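Local coordinates for taurine:2-oxoglutarate aminotransferase (Bifidobacterium kashiwanohense PV20-2, PDB 6JIX), which probably transfers the amino group of taurine to 2-oxoglutarate, as a pyridoxal 5'-phosphate-dependent class-III aminotransferase, at residues N114-M126 / Y143-G155. Residues are numbered along the deposited sequence; the frame is centred on the assembly and turned at random.
With PLP (pyridoxal-5'-phosphate), chain G.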
loop_
_atom_site.group_PDB
_atom_site.type_symbol
_atom_site.label_atom_id
_atom_site.label_comp_id
_atom_site.label_asym_id
_atom_site.label_seq_id
_atom_site.Cartn_x
_atom_site.Cartn_y
_atom_site.Cartn_z
ATOM N N ASN A 114 2.828 3.640 1.093
ATOM C CA ASN A 114 3.022 3.170 -0.268
ATOM C C ASN A 114 2.111 3.836 -1.280
ATOM O O ASN A 114 2.384 3.742 -2.482
ATOM C CB ASN A 114 2.837 1.659 -0.328
ATOM C CG ASN A 114 4.027 0.936 0.225
ATOM O OD1 ASN A 114 5.145 1.437 0.119
ATOM N ND2 ASN A 114 3.804 -0.223 0.852
ATOM N N GLY A 115 1.011 4.432 -0.839
ATOM C CA GLY A 115 0.075 5.040 -1.760
ATOM C C GLY A 115 -0.942 5.865 -1.014
ATOM O O GLY A 115 -0.710 6.270 0.125
ATOM N N GLY A 116 -2.093 6.084 -1.654
ATOM C CA GLY A 116 -3.138 6.886 -1.056
ATOM C C GLY A 116 -3.975 6.179 0.000
ATOM O O GLY A 116 -4.222 6.737 1.079
ATOM N N ALA A 117 -4.421 4.950 -0.290
ATOM C CA ALA A 117 -5.306 4.256 0.643
ATOM C C ALA A 117 -4.646 4.061 2.001
ATOM O O ALA A 117 -5.259 4.351 3.034
ATOM C CB ALA A 117 -5.756 2.915 0.066
ATOM N N ASP A 118 -3.385 3.591 2.037
ATOM C CA ASP A 118 -2.811 3.329 3.358
ATOM C C ASP A 118 -2.511 4.637 4.097
ATOM O O ASP A 118 -2.541 4.674 5.336
ATOM C CB ASP A 118 -1.607 2.367 3.310
ATOM C CG ASP A 118 -0.512 2.772 2.332
ATOM O OD1 ASP A 118 -0.700 3.672 1.474
ATOM O OD2 ASP A 118 0.575 2.147 2.428
ATOM N N SER A 119 -2.281 5.731 3.374
ATOM C CA SER A 119 -2.092 6.992 4.081
ATOM C C SER A 119 -3.400 7.486 4.715
ATOM O O SER A 119 -3.392 8.028 5.828
ATOM C CB SER A 119 -1.505 8.034 3.135
ATOM O OG SER A 119 -2.064 7.880 1.850
ATOM N N ASN A 120 -4.541 7.267 4.068
ATOM C CA ASN A 120 -5.797 7.592 4.739
ATOM C C ASN A 120 -6.068 6.652 5.905
ATOM O O ASN A 120 -6.531 7.094 6.967
ATOM C CB ASN A 120 -6.942 7.596 3.732
ATOM C CG ASN A 120 -6.915 8.834 2.862
ATOM O OD1 ASN A 120 -6.470 9.884 3.311
ATOM N ND2 ASN A 120 -7.352 8.714 1.616
ATOM N N GLU A 121 -5.803 5.346 5.720
ATOM C CA GLU A 121 -5.906 4.381 6.818
ATOM C C GLU A 121 -5.131 4.859 8.031
ATOM O O GLU A 121 -5.616 4.807 9.163
ATOM C CB GLU A 121 -5.370 3.012 6.391
ATOM C CG GLU A 121 -6.033 2.380 5.186
ATOM C CD GLU A 121 -7.037 1.319 5.583
ATOM O OE1 GLU A 121 -7.401 0.495 4.719
ATOM O OE2 GLU A 121 -7.465 1.310 6.764
ATOM N N ASN A 122 -3.907 5.310 7.807
ATOM C CA ASN A 122 -3.058 5.681 8.920
ATOM C C ASN A 122 -3.471 7.024 9.501
ATOM O O ASN A 122 -3.436 7.205 10.725
ATOM C CB ASN A 122 -1.591 5.685 8.464
ATOM C CG ASN A 122 -0.982 4.286 8.469
ATOM O OD1 ASN A 122 -1.003 3.589 9.490
ATOM N ND2 ASN A 122 -0.462 3.857 7.321
ATOM N N ALA A 123 -3.909 7.960 8.647
ATOM C CA ALA A 123 -4.420 9.226 9.160
ATOM C C ALA A 123 -5.610 8.993 10.078
ATOM O O ALA A 123 -5.685 9.566 11.170
ATOM C CB ALA A 123 -4.791 10.159 8.005
ATOM N N ILE A 124 -6.530 8.124 9.666
ATOM C CA ILE A 124 -7.630 7.717 10.534
ATOM C C ILE A 124 -7.101 7.174 11.860
ATOM O O ILE A 124 -7.548 7.587 12.938
ATOM C CB ILE A 124 -8.501 6.673 9.821
ATOM C CG1 ILE A 124 -9.261 7.311 8.671
ATOM C CG2 ILE A 124 -9.428 5.977 10.821
ATOM C CD1 ILE A 124 -9.798 6.283 7.712
ATOM N N LYS A 125 -6.184 6.192 11.799
ATOM C CA LYS A 125 -5.679 5.581 13.028
ATOM C C LYS A 125 -5.083 6.628 13.954
ATOM O O LYS A 125 -5.310 6.598 15.170
ATOM C CB LYS A 125 -4.630 4.512 12.720
ATOM C CG LYS A 125 -5.212 3.173 12.329
ATOM C CD LYS A 125 -4.173 2.263 11.701
ATOM C CE LYS A 125 -3.458 1.427 12.742
ATOM N NZ LYS A 125 -2.247 0.786 12.146
ATOM N N MET A 126 -4.304 7.556 13.393
ATOM C CA MET A 126 -3.671 8.588 14.207
ATOM C C MET A 126 -4.707 9.522 14.834
ATOM O O MET A 126 -4.597 9.876 16.018
ATOM C CB MET A 126 -2.670 9.365 13.351
ATOM C CG MET A 126 -1.573 8.498 12.721
ATOM S SD MET A 126 -0.215 9.488 12.050
ATOM C CE MET A 126 -0.556 9.496 10.306
ATOM N N TYR A 143 -13.919 9.563 -2.634
ATOM C CA TYR A 143 -13.179 8.307 -2.699
ATOM C C TYR A 143 -11.855 8.473 -1.968
ATOM O O TYR A 143 -11.124 9.444 -2.211
ATOM C CB TYR A 143 -12.927 7.861 -4.142
ATOM C CG TYR A 143 -12.192 6.540 -4.239
ATOM C CD1 TYR A 143 -12.830 5.343 -3.927
ATOM C CD2 TYR A 143 -10.850 6.487 -4.631
ATOM C CE1 TYR A 143 -12.162 4.115 -4.014
ATOM C CE2 TYR A 143 -10.169 5.267 -4.725
ATOM C CZ TYR A 143 -10.830 4.075 -4.412
ATOM O OH TYR A 143 -10.162 2.853 -4.492
ATOM N N HIS A 144 -11.548 7.517 -1.076
ATOM C CA HIS A 144 -10.336 7.555 -0.262
ATOM C C HIS A 144 -9.491 6.291 -0.318
ATOM O O HIS A 144 -8.526 6.180 0.445
ATOM C CB HIS A 144 -10.685 7.841 1.204
ATOM C CG HIS A 144 -11.346 9.164 1.412
ATOM N ND1 HIS A 144 -10.662 10.358 1.332
ATOM C CD2 HIS A 144 -12.636 9.484 1.685
ATOM C CE1 HIS A 144 -11.499 11.355 1.563
ATOM N NE2 HIS A 144 -12.701 10.852 1.785
ATOM N N GLY A 145 -9.844 5.317 -1.151
ATOM C CA GLY A 145 -9.104 4.078 -1.251
ATOM C C GLY A 145 -10.018 2.875 -1.127
ATOM O O GLY A 145 -11.200 2.984 -0.808
ATOM N N SER A 146 -9.427 1.702 -1.365
ATOM C CA SER A 146 -10.199 0.472 -1.483
ATOM C C SER A 146 -9.968 -0.515 -0.347
ATOM O O SER A 146 -10.748 -1.470 -0.206
ATOM C CB SER A 146 -9.891 -0.221 -2.818
ATOM O OG SER A 146 -8.510 -0.145 -3.096
ATOM N N THR A 147 -8.942 -0.318 0.471
ATOM C CA THR A 147 -8.768 -1.204 1.609
ATOM C C THR A 147 -9.872 -0.942 2.637
ATOM O O THR A 147 -10.520 0.107 2.626
ATOM C CB THR A 147 -7.360 -1.037 2.198
ATOM O OG1 THR A 147 -7.028 0.351 2.296
ATOM C CG2 THR A 147 -6.336 -1.688 1.291
ATOM N N ILE A 148 -10.094 -1.915 3.532
ATOM C CA ILE A 148 -11.306 -1.901 4.360
ATOM C C ILE A 148 -11.462 -0.567 5.093
ATOM O O ILE A 148 -12.571 -0.032 5.216
ATOM C CB ILE A 148 -11.310 -3.098 5.335
ATOM C CG1 ILE A 148 -11.237 -4.418 4.542
ATOM C CG2 ILE A 148 -12.547 -3.058 6.263
ATOM C CD1 ILE A 148 -11.620 -5.642 5.309
ATOM N N GLY A 149 -10.364 -0.018 5.613
ATOM C CA GLY A 149 -10.465 1.245 6.326
ATOM C C GLY A 149 -10.786 2.417 5.413
ATOM O O GLY A 149 -11.731 3.177 5.658
ATOM N N ALA A 150 -9.997 2.588 4.347
ATOM C CA ALA A 150 -10.234 3.717 3.458
ATOM C C ALA A 150 -11.553 3.575 2.700
ATOM O O ALA A 150 -12.191 4.584 2.372
ATOM C CB ALA A 150 -9.069 3.863 2.478
ATOM N N SER A 151 -11.990 2.336 2.435
ATOM C CA SER A 151 -13.211 2.124 1.667
ATOM C C SER A 151 -14.448 2.374 2.516
ATOM O O SER A 151 -15.445 2.904 2.013
ATOM C CB SER A 151 -13.239 0.711 1.080
ATOM O OG SER A 151 -14.248 0.601 0.090
ATOM N N ASN A 152 -14.408 2.011 3.805
ATOM C CA ASN A 152 -15.500 2.394 4.692
ATOM C C ASN A 152 -15.594 3.912 4.797
ATOM O O ASN A 152 -16.697 4.471 4.882
ATOM C CB ASN A 152 -15.323 1.761 6.073
ATOM C CG ASN A 152 -16.008 0.418 6.186
ATOM O OD1 ASN A 152 -17.218 0.325 6.442
ATOM N ND2 ASN A 152 -15.240 -0.634 5.993
ATOM N N ALA A 153 -14.450 4.602 4.771
ATOM C CA ALA A 153 -14.482 6.058 4.793
ATOM C C ALA A 153 -14.934 6.646 3.461
ATOM O O ALA A 153 -15.450 7.771 3.436
ATOM C CB ALA A 153 -13.107 6.610 5.171
ATOM N N SER A 154 -14.782 5.906 2.363
ATOM C CA SER A 154 -15.155 6.410 1.046
ATOM C C SER A 154 -16.668 6.435 0.868
ATOM O O SER A 154 -17.386 5.558 1.364
ATOM C CB SER A 154 -14.516 5.558 -0.041
ATOM O OG SER A 154 -13.118 5.698 0.042
ATOM N N GLY A 155 -17.146 7.453 0.151
ATOM C CA GLY A 155 -18.567 7.622 -0.103
ATOM C C GLY A 155 -19.133 6.852 -1.282
ATOM O O GLY A 155 -20.260 6.334 -1.199
HETATM N N1 PLP G . -7.775 9.504 -2.287
HETATM C C2 PLP G . -8.109 10.061 -3.454
HETATM C C2A PLP G . -8.618 11.491 -3.514
HETATM C C3 PLP G . -7.997 9.325 -4.660
HETATM O O3 PLP G . -8.339 9.872 -5.882
HETATM C C4 PLP G . -7.531 8.029 -4.633
HETATM C C4A PLP G . -7.417 7.251 -5.977
HETATM O O4A PLP G . -8.145 7.541 -6.928
HETATM C C5 PLP G . -7.183 7.477 -3.362
HETATM C C6 PLP G . -7.309 8.246 -2.197
HETATM C C5A PLP G . -6.642 6.002 -3.284
HETATM O O4P PLP G . -5.305 6.070 -3.667
HETATM P P PLP G . -4.507 4.710 -4.067
HETATM O O1P PLP G . -3.076 4.987 -4.227
HETATM O O2P PLP G . -4.542 3.720 -2.972
HETATM O O3P PLP G . -5.207 4.063 -5.454
#
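A117 and N120 meet the H144-G145 loop beside the bound PLP, in a cofactor site of the fold type I (class-III) aminotransferase. The first residues of helix 116-131 face the phosphate. G116 N donates to PLP O1P at 3.0 Å, and A117 N donates to PLP O2P. T313 N of the second subunit also bonds the cofactor. From the other segment, Y143 turns the CE2 edge of its ring to the PLP C4A atom, while G145 N sits over a face of that ring. G145 CA packs 3.8 Å from A117 CB.

One turn along the helix, N120 ND2 gives a nearly straight bond to H144 O (3.0 Å, 173°). Its amide stands almost perpendicular to the H144 ring, with ND2 at the ring edge. D252 OD2 is hydrogen-bonded to both N120 ND2 and H144 ND1, and so links the two side chains. N120 OD1 is held by T278.

Further out, E121 bends at chi2 (-101°), which brings its carboxylate to the start of helix 148-153. E121 OE1 accepts from T147 OG1 and, weakly, from G149 N (3.1 Å) and A150 N (3.4 Å). E121 OE2 takes the I148 N of the second subunit, so this carboxylate also spans the dimer interface. With an alanine in place of E121, T147 OG1 and the I148 N of the second subunit would probably lose this acceptor, and the weak bonds from G149 N and A150 N would go with it. The two helices cross at 81°. Apolar contacts join them: A117 CB against A150 CB and, two turns further along helix 116-131, I124 CD1 4.2 Å from A153 CB.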